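Local coordinates for protein walker-Type ATPase (PDB 2QEN) that is of unknown biological function but binds ADP and magnesium in a P-loop fold and is probably an ATP-hydrolysing enzyme, at residues N53-I58 / E129-F134; S83-F88 / L99-L104; E119-G124 / S161-K166; R289-G294 / Y337-P342. The protein carries 1 engineered substitution. All blocks are in the same frame, centred on the assembly; numbering follows the deposited sequence.

Contact 1: residues N53-I58 / E129-F134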
loop_
_atom_site.group_PDB
_atom_site.type_symbol
_atom_site.label_atom_id
_atom_site.label_comp_id
_atom_site.label_asym_id
_atom_site.label_seq_id
_atom_site.Cartn_x
_atom_site.Cartn_y
_atom_site.Cartn_z
ATOM N N ASN A 53 11.680 11.647 -2.218
ATOM C CA ASN A 53 11.848 13.049 -2.631
ATOM C C ASN A 53 13.233 13.573 -2.247
ATOM O O ASN A 53 13.824 14.376 -2.964
ATOM C CB ASN A 53 10.749 13.935 -2.026
ATOM C CG ASN A 53 10.724 15.347 -2.619
ATOM O OD1 ASN A 53 10.719 15.528 -3.843
ATOM N ND2 ASN A 53 10.683 16.359 -1.743
ATOM N N GLU A 54 13.748 13.094 -1.117
ATOM C CA GLU A 54 15.043 13.543 -0.601
ATOM C C GLU A 54 16.179 12.560 -0.879
ATOM O O GLU A 54 17.353 12.918 -0.764
ATOM C CB GLU A 54 14.935 13.836 0.904
ATOM C CG GLU A 54 14.242 15.171 1.204
ATOM C CD GLU A 54 13.844 15.329 2.666
ATOM O OE1 GLU A 54 14.743 15.478 3.521
ATOM O OE2 GLU A 54 12.632 15.311 2.955
ATOM N N ARG A 55 15.821 11.335 -1.253
ATOM C CA ARG A 55 16.770 10.244 -1.437
ATOM C C ARG A 55 16.650 9.648 -2.838
ATOM O O ARG A 55 15.538 9.295 -3.250
ATOM C CB ARG A 55 16.508 9.142 -0.396
ATOM C CG ARG A 55 16.814 9.544 1.044
ATOM C CD ARG A 55 16.039 8.683 2.000
ATOM N NE ARG A 55 15.925 9.263 3.337
ATOM C CZ ARG A 55 15.019 10.178 3.707
ATOM N NH1 ARG A 55 14.145 10.673 2.837
ATOM N NH2 ARG A 55 14.998 10.621 4.965
ATOM N N PRO A 56 17.787 9.505 -3.561
ATOM C CA PRO A 56 17.785 8.961 -4.929
ATOM C C PRO A 56 17.159 7.570 -4.974
ATOM O O PRO A 56 17.591 6.644 -4.258
ATOM C CB PRO A 56 19.276 8.878 -5.298
ATOM C CG PRO A 56 19.966 9.755 -4.358
ATOM C CD PRO A 56 19.153 9.837 -3.104
ATOM N N GLY A 57 16.135 7.441 -5.803
ATOM C CA GLY A 57 15.386 6.209 -5.898
ATOM C C GLY A 57 14.269 6.347 -6.896
ATOM O O GLY A 57 13.980 7.445 -7.378
ATOM N N ILE A 58 13.655 5.215 -7.210
ATOM C CA ILE A 58 12.501 5.150 -8.100
ATOM C C ILE A 58 11.359 4.341 -7.483
ATOM O O ILE A 58 11.583 3.402 -6.708
ATOM C CB ILE A 58 12.865 4.570 -9.503
ATOM C CG1 ILE A 58 13.615 3.240 -9.365
ATOM C CG2 ILE A 58 13.637 5.600 -10.307
ATOM C CD1 ILE A 58 14.079 2.647 -10.697
ATOM N N GLU A 129 24.037 5.135 -2.034
ATOM C CA GLU A 129 22.916 4.207 -2.037
ATOM C C GLU A 129 21.931 4.632 -3.121
ATOM O O GLU A 129 21.683 5.834 -3.301
ATOM C CB GLU A 129 22.188 4.343 -0.701
ATOM C CG GLU A 129 21.461 3.139 -0.232
ATOM C CD GLU A 129 21.324 3.149 1.264
ATOM O OE1 GLU A 129 20.443 3.864 1.780
ATOM O OE2 GLU A 129 22.104 2.431 1.931
ATOM N N PHE A 130 21.358 3.649 -3.816
ATOM C CA PHE A 130 20.212 3.887 -4.691
ATOM C C PHE A 130 19.018 3.005 -4.284
ATOM O O PHE A 130 19.179 1.800 -4.044
ATOM C CB PHE A 130 20.586 3.703 -6.169
ATOM C CG PHE A 130 19.528 4.174 -7.123
ATOM C CD1 PHE A 130 19.464 5.498 -7.507
ATOM C CD2 PHE A 130 18.567 3.279 -7.623
ATOM C CE1 PHE A 130 18.464 5.937 -8.376
ATOM C CE2 PHE A 130 17.571 3.712 -8.502
ATOM C CZ PHE A 130 17.529 5.045 -8.888
ATOM N N ILE A 131 17.829 3.606 -4.207
ATOM C CA ILE A 131 16.626 2.871 -3.816
ATOM C C ILE A 131 15.729 2.498 -5.007
ATOM O O ILE A 131 15.394 3.342 -5.839
ATOM C CB ILE A 131 15.788 3.625 -2.730
ATOM C CG1 ILE A 131 16.644 3.940 -1.491
ATOM C CG2 ILE A 131 14.506 2.821 -2.332
ATOM C CD1 ILE A 131 16.202 5.218 -0.754
ATOM N N VAL A 132 15.348 1.222 -5.071
ATOM C CA VAL A 132 14.295 0.778 -5.981
ATOM C C VAL A 132 13.122 0.340 -5.137
ATOM O O VAL A 132 13.245 -0.573 -4.333
ATOM C CB VAL A 132 14.735 -0.394 -6.907
ATOM C CG1 VAL A 132 13.584 -0.782 -7.868
ATOM C CG2 VAL A 132 15.971 -0.015 -7.684
ATOM N N ALA A 133 11.992 1.028 -5.293
ATOM C CA ALA A 133 10.778 0.715 -4.536
ATOM C C ALA A 133 9.662 0.159 -5.415
ATOM O O ALA A 133 9.335 0.709 -6.463
ATOM C CB ALA A 133 10.299 1.926 -3.770
ATOM N N PHE A 134 9.100 -0.955 -4.971
ATOM C CA PHE A 134 7.972 -1.588 -5.629
ATOM C C PHE A 134 6.716 -1.371 -4.772
ATOM O O PHE A 134 6.579 -1.928 -3.684
ATOM C CB PHE A 134 8.255 -3.081 -5.842
ATOM C CG PHE A 134 9.378 -3.366 -6.819
ATOM C CD1 PHE A 134 10.701 -3.446 -6.382
ATOM C CD2 PHE A 134 9.110 -3.562 -8.172
ATOM C CE1 PHE A 134 11.739 -3.708 -7.267
ATOM C CE2 PHE A 134 10.156 -3.835 -9.086
ATOM C CZ PHE A 134 11.468 -3.908 -8.630
HETATM O O HOH W 1 19.255 6.660 -1.978
#
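The Phe130 ring carries Gly57 on one of its faces: the glycine CA lies 4.1 Å from the centroid of the Phe130 ring and 21° off its normal, displaced toward the rim, which meets the geometry of a CH-pi contact. Pro56 O and Ile58 CG1 meet the ring obliquely, the latter 4.1 Å from Phe130 CE2, and Pro56 CB makes an apolar contact with Phe130 CD1 at 4.0 Å. With CG anti to its backbone N (chi1 -169°), Phe130 swings the ring across toward segment 53-58; outside the two segments its side chain also meets Ile85, Leu120 and Leu165. The backbones pair in parallel, Gly57 with Ile131 and Ile58 with Val132, in the central sheet of a P-loop NTPase fold, where strand 57-61 is an outermost strand and 130-135 its neighbour. Two bonds define the register: Ile131 N to Pro56 O (3.0 Å) and Ala133 N to Ile58 O (2.8 Å), the latter with a C=O...N angle of 171°; a third, Ile58 N to Ile131 O, is less certain. Pro56 O also accepts from a water that donates in turn to Glu129 O, extending the link past the end of the ladder. Farther along the same strand is Asp135, a magnesium site of this protein, though it does not hold the ion in this model. Beyond the bridges, Arg55 CB reaches Ile131 CD1 (4.0 Å), while the Arg55 guanidinium group leads away to a salt bridge with Glu25.

Contact 2: residues S83-F88 / L99-L104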
loop_
_atom_site.group_PDB
_atom_site.type_symbol
_atom_site.label_atom_id
_atom_site.label_comp_id
_atom_site.label_asym_id
_atom_site.label_seq_id
_atom_site.Cartn_x
_atom_site.Cartn_y
_atom_site.Cartn_z
ATOM N N SER A 83 11.115 4.591 -17.858
ATOM C CA SER A 83 10.339 5.831 -17.859
ATOM C C SER A 83 10.281 6.497 -16.483
ATOM O O SER A 83 10.123 7.705 -16.392
ATOM C CB SER A 83 8.932 5.614 -18.428
ATOM O OG SER A 83 8.151 4.786 -17.583
ATOM N N THR A 84 10.423 5.715 -15.421
ATOM C CA THR A 84 10.366 6.260 -14.065
ATOM C C THR A 84 11.639 7.025 -13.690
ATOM O O THR A 84 11.586 8.001 -12.944
ATOM C CB THR A 84 10.043 5.170 -13.009
ATOM O OG1 THR A 84 8.810 4.528 -13.358
ATOM C CG2 THR A 84 9.858 5.788 -11.646
ATOM N N ILE A 85 12.774 6.574 -14.205
ATOM C CA ILE A 85 14.043 7.260 -13.962
ATOM C C ILE A 85 14.336 8.335 -15.007
ATOM O O ILE A 85 15.348 9.022 -14.917
ATOM C CB ILE A 85 15.238 6.261 -13.812
ATOM C CG1 ILE A 85 16.379 6.881 -12.989
ATOM C CG2 ILE A 85 15.706 5.739 -15.160
ATOM C CD1 ILE A 85 17.350 5.846 -12.420
ATOM N N SER A 86 13.445 8.481 -15.988
ATOM C CA SER A 86 13.591 9.502 -17.037
ATOM C C SER A 86 12.704 10.736 -16.782
ATOM O O SER A 86 11.699 10.626 -16.082
ATOM C CB SER A 86 13.311 8.889 -18.414
ATOM O OG SER A 86 14.272 7.877 -18.715
ATOM N N PRO A 87 13.095 11.926 -17.304
ATOM C CA PRO A 87 14.378 12.255 -17.942
ATOM C C PRO A 87 15.515 12.145 -16.935
ATOM O O PRO A 87 15.455 12.744 -15.860
ATOM C CB PRO A 87 14.197 13.712 -18.399
ATOM C CG PRO A 87 13.080 14.248 -17.571
ATOM C CD PRO A 87 12.179 13.082 -17.290
ATOM N N PHE A 88 16.530 11.358 -17.276
ATOM C CA PHE A 88 17.631 11.106 -16.359
ATOM C C PHE A 88 18.498 12.344 -16.086
ATOM O O PHE A 88 19.104 12.453 -15.024
ATOM C CB PHE A 88 18.479 9.914 -16.831
ATOM C CG PHE A 88 19.494 9.456 -15.817
ATOM C CD1 PHE A 88 19.122 9.242 -14.486
ATOM C CD2 PHE A 88 20.820 9.265 -16.180
ATOM C CE1 PHE A 88 20.059 8.838 -13.542
ATOM C CE2 PHE A 88 21.757 8.858 -15.242
ATOM C CZ PHE A 88 21.377 8.646 -13.921
ATOM N N LEU A 99 27.771 9.882 -13.670
ATOM C CA LEU A 99 27.459 8.610 -14.355
ATOM C C LEU A 99 26.256 8.675 -15.294
ATOM O O LEU A 99 25.249 9.311 -14.981
ATOM C CB LEU A 99 27.188 7.499 -13.336
ATOM C CG LEU A 99 28.250 6.482 -12.912
ATOM C CD1 LEU A 99 27.522 5.244 -12.413
ATOM C CD2 LEU A 99 29.220 6.106 -14.039
ATOM N N ASN A 100 26.374 8.007 -16.436
ATOM C CA ASN A 100 25.257 7.799 -17.347
ATOM C C ASN A 100 24.764 6.356 -17.246
ATOM O O ASN A 100 25.519 5.454 -16.869
ATOM C CB ASN A 100 25.662 8.102 -18.792
ATOM C CG ASN A 100 25.846 9.595 -19.060
ATOM O OD1 ASN A 100 25.065 10.432 -18.595
ATOM N ND2 ASN A 100 26.874 9.931 -19.837
ATOM N N LEU A 101 23.495 6.146 -17.580
ATOM C CA LEU A 101 22.920 4.814 -17.579
ATOM C C LEU A 101 22.773 4.291 -18.998
ATOM O O LEU A 101 22.030 4.869 -19.803
ATOM C CB LEU A 101 21.564 4.801 -16.859
ATOM C CG LEU A 101 21.536 4.898 -15.327
ATOM C CD1 LEU A 101 20.104 5.102 -14.839
ATOM C CD2 LEU A 101 22.147 3.650 -14.689
ATOM N N LYS A 102 23.487 3.200 -19.289
ATOM C CA LYS A 102 23.437 2.542 -20.594
ATOM C C LYS A 102 22.038 2.018 -20.948
ATOM O O LYS A 102 21.591 2.164 -22.090
ATOM C CB LYS A 102 24.469 1.405 -20.660
ATOM C CG LYS A 102 24.479 0.623 -21.978
ATOM C CD LYS A 102 25.850 0.055 -22.328
ATOM C CE LYS A 102 25.822 -0.573 -23.720
ATOM N NZ LYS A 102 27.180 -0.699 -24.345
ATOM N N PHE A 103 21.341 1.437 -19.971
ATOM C CA PHE A 103 20.102 0.719 -20.269
ATOM C C PHE A 103 18.979 1.616 -20.811
ATOM O O PHE A 103 18.012 1.130 -21.385
ATOM C CB PHE A 103 19.656 -0.191 -19.100
ATOM C CG PHE A 103 18.890 0.516 -18.008
ATOM C CD1 PHE A 103 17.503 0.655 -18.087
ATOM C CD2 PHE A 103 19.551 1.024 -16.896
ATOM C CE1 PHE A 103 16.779 1.308 -17.076
ATOM C CE2 PHE A 103 18.843 1.676 -15.877
ATOM C CZ PHE A 103 17.451 1.820 -15.972
ATOM N N LEU A 104 19.141 2.925 -20.658
ATOM C CA LEU A 104 18.147 3.890 -21.131
ATOM C C LEU A 104 18.141 4.064 -22.645
ATOM O O LEU A 104 17.117 4.444 -23.215
ATOM C CB LEU A 104 18.332 5.252 -20.453
ATOM C CG LEU A 104 18.117 5.332 -18.943
ATOM C CD1 LEU A 104 18.240 6.784 -18.510
ATOM C CD2 LEU A 104 16.762 4.764 -18.541
#
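Ile85 and Phe88 pack against Leu101 and Leu104 where the loop after helix 88-95 folds back over the end of helix 74-84, a contact carried by apolar side chains at the periphery of the P-loop ATPase domain. Two conformations set the geometry. A chi1 of -170° points the Phe88 ring away from its own backbone N and toward segment 99-104. There Leu101 CD1 sits over one ring face, 4.0 Å from the centroid of Phe88 and 14° off the normal, a CH-pi contact displaced toward the rim. At the ring edge, close to its plane, Leu99 O lies 3.5 Å from Phe88 CE2; that oxygen is also hydrogen-bonded to Gln92. Ile85 divides its two branches: CG1 stands anti to N (chi1 -155°) and carries CD1 to within 3.7 Å of Leu101 CD1, whereas CG2 takes the place between the backbone N and the carbonyl carbon and lies 3.7 Å from Leu104 CD2. Leu101 CD1 thus touches both Ile85 and the Phe88 ring, and each of these side-chain pairs crosses at about a right angle. Replacing Phe88 by an alanine would probably leave Leu101 CD1 without its aromatic platform and open a gap beside the Leu99 carbonyl. Outside the pair of segments, Ile85 continues inward to Ile58 and Leu120, and Phe103 N and O are held by Glu119 and Gln82. The two methyls of Leu104 divide between residues, CD2 on Ile85 and CD1 3.6 Å from Phe88 CB.

Contact 3: residues E119-G124 / S161-K166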
loop_
_atom_site.group_PDB
_atom_site.type_symbol
_atom_site.label_atom_id
_atom_site.label_comp_id
_atom_site.label_asym_id
_atom_site.label_seq_id
_atom_site.Cartn_x
_atom_site.Cartn_y
_atom_site.Cartn_z
ATOM N N GLU A 119 23.593 -1.754 -13.263
ATOM C CA GLU A 119 23.782 -0.333 -13.564
ATOM C C GLU A 119 23.262 0.616 -12.464
ATOM O O GLU A 119 23.901 1.619 -12.156
ATOM C CB GLU A 119 23.161 0.021 -14.918
ATOM C CG GLU A 119 23.913 -0.542 -16.117
ATOM C CD GLU A 119 23.248 -0.212 -17.456
ATOM O OE1 GLU A 119 22.818 0.952 -17.648
ATOM O OE2 GLU A 119 23.167 -1.121 -18.326
ATOM N N LEU A 120 22.118 0.287 -11.867
ATOM C CA LEU A 120 21.554 1.084 -10.767
ATOM C C LEU A 120 22.393 1.005 -9.494
ATOM O O LEU A 120 22.493 1.988 -8.764
ATOM C CB LEU A 120 20.112 0.667 -10.460
ATOM C CG LEU A 120 19.061 0.977 -11.522
ATOM C CD1 LEU A 120 17.696 0.451 -11.062
ATOM C CD2 LEU A 120 19.010 2.470 -11.833
ATOM N N ASN A 121 22.984 -0.166 -9.239
ATOM C CA ASN A 121 23.947 -0.352 -8.156
ATOM C C ASN A 121 25.250 0.445 -8.385
ATOM O O ASN A 121 25.812 0.992 -7.435
ATOM C CB ASN A 121 24.259 -1.843 -7.957
ATOM C CG ASN A 121 25.167 -2.095 -6.756
ATOM O OD1 ASN A 121 24.736 -1.989 -5.610
ATOM N ND2 ASN A 121 26.427 -2.431 -7.014
ATOM N N ASP A 122 25.723 0.492 -9.637
ATOM C CA ASP A 122 26.875 1.338 -10.040
ATOM C C ASP A 122 26.590 2.809 -9.738
ATOM O O ASP A 122 27.469 3.555 -9.309
ATOM C CB ASP A 122 27.161 1.205 -11.546
ATOM C CG ASP A 122 27.743 -0.146 -11.932
ATOM O OD1 ASP A 122 28.110 -0.942 -11.032
ATOM O OD2 ASP A 122 27.836 -0.416 -13.152
ATOM N N LEU A 123 25.339 3.212 -9.966
ATOM C CA LEU A 123 24.888 4.561 -9.662
ATOM C C LEU A 123 24.870 4.776 -8.135
ATOM O O LEU A 123 25.300 5.830 -7.635
ATOM C CB LEU A 123 23.517 4.792 -10.309
ATOM C CG LEU A 123 22.721 6.089 -10.146
ATOM C CD1 LEU A 123 23.573 7.286 -10.531
ATOM C CD2 LEU A 123 21.449 6.030 -11.004
ATOM N N GLY A 124 24.413 3.746 -7.414
ATOM C CA GLY A 124 24.433 3.719 -5.958
ATOM C C GLY A 124 25.821 3.906 -5.373
ATOM O O GLY A 124 25.979 4.541 -4.331
ATOM N N SER A 161 24.549 -9.359 -3.527
ATOM C CA SER A 161 25.641 -8.898 -4.403
ATOM C C SER A 161 25.624 -7.430 -4.805
ATOM O O SER A 161 26.580 -6.962 -5.421
ATOM C CB SER A 161 25.657 -9.733 -5.680
ATOM O OG SER A 161 25.697 -11.099 -5.357
ATOM N N LEU A 162 24.545 -6.712 -4.504
ATOM C CA LEU A 162 24.453 -5.294 -4.865
ATOM C C LEU A 162 24.341 -4.406 -3.603
ATOM O O LEU A 162 23.257 -3.931 -3.264
ATOM C CB LEU A 162 23.309 -5.077 -5.882
ATOM C CG LEU A 162 23.362 -5.918 -7.189
ATOM C CD1 LEU A 162 22.094 -5.751 -8.035
ATOM C CD2 LEU A 162 24.631 -5.647 -8.041
ATOM N N PRO A 163 25.476 -4.206 -2.888
ATOM C CA PRO A 163 25.469 -3.496 -1.597
ATOM C C PRO A 163 25.108 -2.009 -1.655
ATOM O O PRO A 163 24.749 -1.427 -0.632
ATOM C CB PRO A 163 26.910 -3.665 -1.085
ATOM C CG PRO A 163 27.728 -3.944 -2.304
ATOM C CD PRO A 163 26.833 -4.690 -3.244
ATOM N N ASN A 164 25.192 -1.390 -2.823
ATOM C CA ASN A 164 24.782 0.010 -2.932
ATOM C C ASN A 164 23.370 0.168 -3.464
ATOM O O ASN A 164 22.988 1.225 -3.957
ATOM C CB ASN A 164 25.793 0.769 -3.774
ATOM C CG ASN A 164 27.154 0.756 -3.146
ATOM O OD1 ASN A 164 27.933 -0.170 -3.353
ATOM N ND2 ASN A 164 27.448 1.778 -2.364
ATOM N N LEU A 165 22.597 -0.906 -3.355
ATOM C CA LEU A 165 21.247 -0.912 -3.848
ATOM C C LEU A 165 20.313 -1.388 -2.737
ATOM O O LEU A 165 20.564 -2.417 -2.105
ATOM C CB LEU A 165 21.164 -1.809 -5.080
ATOM C CG LEU A 165 19.965 -1.645 -6.009
ATOM C CD1 LEU A 165 20.037 -0.299 -6.732
ATOM C CD2 LEU A 165 19.933 -2.812 -7.008
ATOM N N LYS A 166 19.266 -0.607 -2.476
ATOM C CA LYS A 166 18.283 -0.958 -1.459
ATOM C C LYS A 166 16.925 -1.129 -2.127
ATOM O O LYS A 166 16.580 -0.396 -3.052
ATOM C CB LYS A 166 18.220 0.108 -0.355
ATOM C CG LYS A 166 19.486 0.223 0.481
ATOM C CD LYS A 166 19.731 -1.040 1.331
ATOM C CE LYS A 166 21.186 -1.134 1.768
ATOM N NZ LYS A 166 21.438 -0.411 3.022
HETATM O O HOH W 2 28.598 -2.222 -5.068
#
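Asn121 reaches from helix 113-127 into the type I beta turn Leu162 to Leu165, which leads into strand 165-171 of the P-loop NTPase sheet. Its chi1 of -175° turns the amide away from the residue's own N and into the turn. Asn121 OD1 lies 2.9 Å from Asn164 N, but the 130° angle at the hydrogen makes this a weak bond. The same oxygen packs against Leu162 CB at 3.4 Å. On its other arm, Asn121 ND2 donates to a water (2.9 Å) that in turn donates to Asn164 OD1, so the amide meets both backbone and side chain of one residue. Beside it, Leu165 CD1 rests on Leu120 CB (3.9 Å). A leucine in place of Asn121 would probably leave the Asn164 backbone N without this weak acceptor and the bridging water without its donor. In the next shell, Leu165 N bonds Leu162 O within the turn at 3.1 Å, and Asn164 ND2 holds Gly128 O. The lack of a side chain at Gly124 lets the turn come close: Gly124 CA approaches Asn164 O to 3.5 Å in a CA-H...O contact, with 156° at the hydrogen.

Contact 4: residues R289-G294 / Y337-P342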
loop_
_atom_site.group_PDB
_atom_site.type_symbol
_atom_site.label_atom_id
_atom_site.label_comp_id
_atom_site.label_asym_id
_atom_site.label_seq_id
_atom_site.Cartn_x
_atom_site.Cartn_y
_atom_site.Cartn_z
ATOM N N ARG A 289 -19.979 -8.526 4.839
ATOM C CA ARG A 289 -21.201 -7.892 5.324
ATOM C C ARG A 289 -21.649 -8.437 6.690
ATOM O O ARG A 289 -21.965 -7.655 7.593
ATOM C CB ARG A 289 -22.311 -7.966 4.293
ATOM C CG ARG A 289 -23.446 -7.016 4.596
ATOM C CD ARG A 289 -24.345 -6.810 3.398
ATOM N NE ARG A 289 -23.817 -5.814 2.464
ATOM C CZ ARG A 289 -23.413 -6.081 1.225
ATOM N NH1 ARG A 289 -23.459 -7.321 0.756
ATOM N NH2 ARG A 289 -22.963 -5.101 0.451
ATOM N N ALA A 290 -21.634 -9.761 6.848
ATOM C CA ALA A 290 -21.945 -10.401 8.120
ATOM C C ALA A 290 -21.128 -9.817 9.291
ATOM O O ALA A 290 -21.698 -9.425 10.305
ATOM C CB ALA A 290 -21.737 -11.950 8.015
ATOM N N ILE A 291 -19.805 -9.784 9.142
ATOM C CA ILE A 291 -18.883 -9.216 10.142
ATOM C C ILE A 291 -19.217 -7.756 10.464
ATOM O O ILE A 291 -19.355 -7.400 11.634
ATOM C CB ILE A 291 -17.391 -9.376 9.713
ATOM C CG1 ILE A 291 -17.038 -10.867 9.614
ATOM C CG2 ILE A 291 -16.416 -8.622 10.683
ATOM C CD1 ILE A 291 -15.696 -11.177 8.973
ATOM N N ALA A 292 -19.383 -6.936 9.426
ATOM C CA ALA A 292 -19.817 -5.550 9.569
ATOM C C ALA A 292 -21.114 -5.386 10.364
ATOM O O ALA A 292 -21.301 -4.361 11.044
ATOM C CB ALA A 292 -19.953 -4.875 8.164
ATOM N N LEU A 293 -22.018 -6.366 10.262
ATOM C CA LEU A 293 -23.295 -6.332 10.994
ATOM C C LEU A 293 -23.207 -6.917 12.421
ATOM O O LEU A 293 -24.220 -7.034 13.099
ATOM C CB LEU A 293 -24.420 -7.042 10.204
ATOM C CG LEU A 293 -24.865 -6.497 8.835
ATOM C CD1 LEU A 293 -25.729 -7.532 8.136
ATOM C CD2 LEU A 293 -25.645 -5.211 8.968
ATOM N N GLY A 294 -22.004 -7.305 12.853
ATOM C CA GLY A 294 -21.803 -7.867 14.184
ATOM C C GLY A 294 -21.810 -9.380 14.294
ATOM O O GLY A 294 -21.747 -9.917 15.393
ATOM N N TYR A 337 -13.475 -11.419 14.716
ATOM C CA TYR A 337 -13.201 -10.761 13.434
ATOM C C TYR A 337 -13.697 -9.324 13.394
ATOM O O TYR A 337 -14.768 -9.002 13.919
ATOM C CB TYR A 337 -13.792 -11.547 12.265
ATOM C CG TYR A 337 -13.420 -12.998 12.294
ATOM C CD1 TYR A 337 -12.157 -13.412 11.883
ATOM C CD2 TYR A 337 -14.314 -13.961 12.772
ATOM C CE1 TYR A 337 -11.800 -14.737 11.915
ATOM C CE2 TYR A 337 -13.958 -15.310 12.809
ATOM C CZ TYR A 337 -12.702 -15.686 12.374
ATOM O OH TYR A 337 -12.314 -16.999 12.400
ATOM N N LYS A 338 -12.891 -8.456 12.802
ATOM C CA LYS A 338 -13.349 -7.105 12.469
ATOM C C LYS A 338 -12.866 -6.616 11.119
ATOM O O LYS A 338 -11.770 -6.960 10.664
ATOM C CB LYS A 338 -13.049 -6.058 13.562
ATOM C CG LYS A 338 -11.840 -6.288 14.416
ATOM C CD LYS A 338 -12.261 -6.874 15.771
ATOM C CE LYS A 338 -11.076 -7.420 16.548
ATOM N NZ LYS A 338 -11.473 -7.788 17.950
ATOM N N ILE A 339 -13.698 -5.803 10.484
ATOM C CA ILE A 339 -13.279 -5.093 9.289
ATOM C C ILE A 339 -12.077 -4.205 9.680
ATOM O O ILE A 339 -12.140 -3.437 10.651
ATOM C CB ILE A 339 -14.442 -4.263 8.681
ATOM C CG1 ILE A 339 -15.717 -5.109 8.507
ATOM C CG2 ILE A 339 -14.029 -3.575 7.384
ATOM C CD1 ILE A 339 -15.609 -6.336 7.623
ATOM N N ALA A 340 -10.985 -4.354 8.938
ATOM C CA ALA A 340 -9.749 -3.623 9.189
ATOM C C ALA A 340 -9.928 -2.098 9.120
ATOM O O ALA A 340 -9.338 -1.371 9.927
ATOM C CB ALA A 340 -8.656 -4.085 8.214
ATOM N N ASP A 341 -10.714 -1.631 8.147
ATOM C CA ASP A 341 -11.028 -0.207 7.967
ATOM C C ASP A 341 -12.487 0.046 8.393
ATOM O O ASP A 341 -13.402 -0.481 7.781
ATOM C CB ASP A 341 -10.811 0.188 6.494
ATOM C CG ASP A 341 -11.131 1.667 6.198
ATOM O OD1 ASP A 341 -11.717 2.381 7.045
ATOM O OD2 ASP A 341 -10.800 2.125 5.081
ATOM N N PRO A 342 -12.706 0.867 9.443
ATOM C CA PRO A 342 -14.054 1.142 9.981
ATOM C C PRO A 342 -15.014 1.819 8.994
ATOM O O PRO A 342 -16.230 1.687 9.133
ATOM C CB PRO A 342 -13.773 2.090 11.151
ATOM C CG PRO A 342 -12.460 2.686 10.844
ATOM C CD PRO A 342 -11.673 1.594 10.198
#
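Ile291 and Ala292, in the last turn of helix 282-292, pack against strand 336-339, joining a helix to the two-stranded antiparallel hairpin of a domain that matches the winged helix-turn-helix family. Ile291 bears most of the contact, and its two branches take different partners. Its CG2, anti to the backbone N, lies over the strand backbone: 3.7 Å from Tyr337 O and 3.9 Å from Lys338 CA. The other branch ends in Ile291 CD1, 3.8 Å from Tyr337 CB; the Tyr337 ring itself leads away from there toward Trp298 and Ile301 of helix 298-307. Ile339 closes over Ile291 from farther along the strand. Its second torsion is folded (chi2 -59°), and its CD1 comes to 3.9 Å from Ile291 CG2. Next in sequence, Ala292 makes a looser contact, its CB lying 4.3 Å from Ile339 CG1; Leu348 of helix 342-348 touches both residues, so that helix covers this end of the interface. The helix stops directly afterwards in a Schellman motif: Gly294, at a positive phi of 95°, donates its N to Ile291 O at 2.9 Å, the carbonyl of the very residue that carries the packing. On the other segment the chain passes from strand to helix just after the contact, and there Asp341 serves as N-cap, its OD1 bonded to the backbone N of Val343.

From the N terminus, 53-58 comes first, at the start of strand 57-61, and its partner 129-134 closes a loop of 70 intervening residues. Contact 2 lies wholly inside that loop, closing a short excursion around helix 88-95. Contact 3 opens on helix 113-127 before contact 1 has closed and ends at strand 165-171, so contacts 1 and 3 cross; strand 130-135 is the shared neighbour in the sheet. The three touch: Ile85 packs on Phe130, Glu119 binds the Phe103 amide, and Phe130 pairs with Lys166. Contact 4 follows in series in the winged-helix region, its centre about 37 Å from that of contact 1, across the chain's centre.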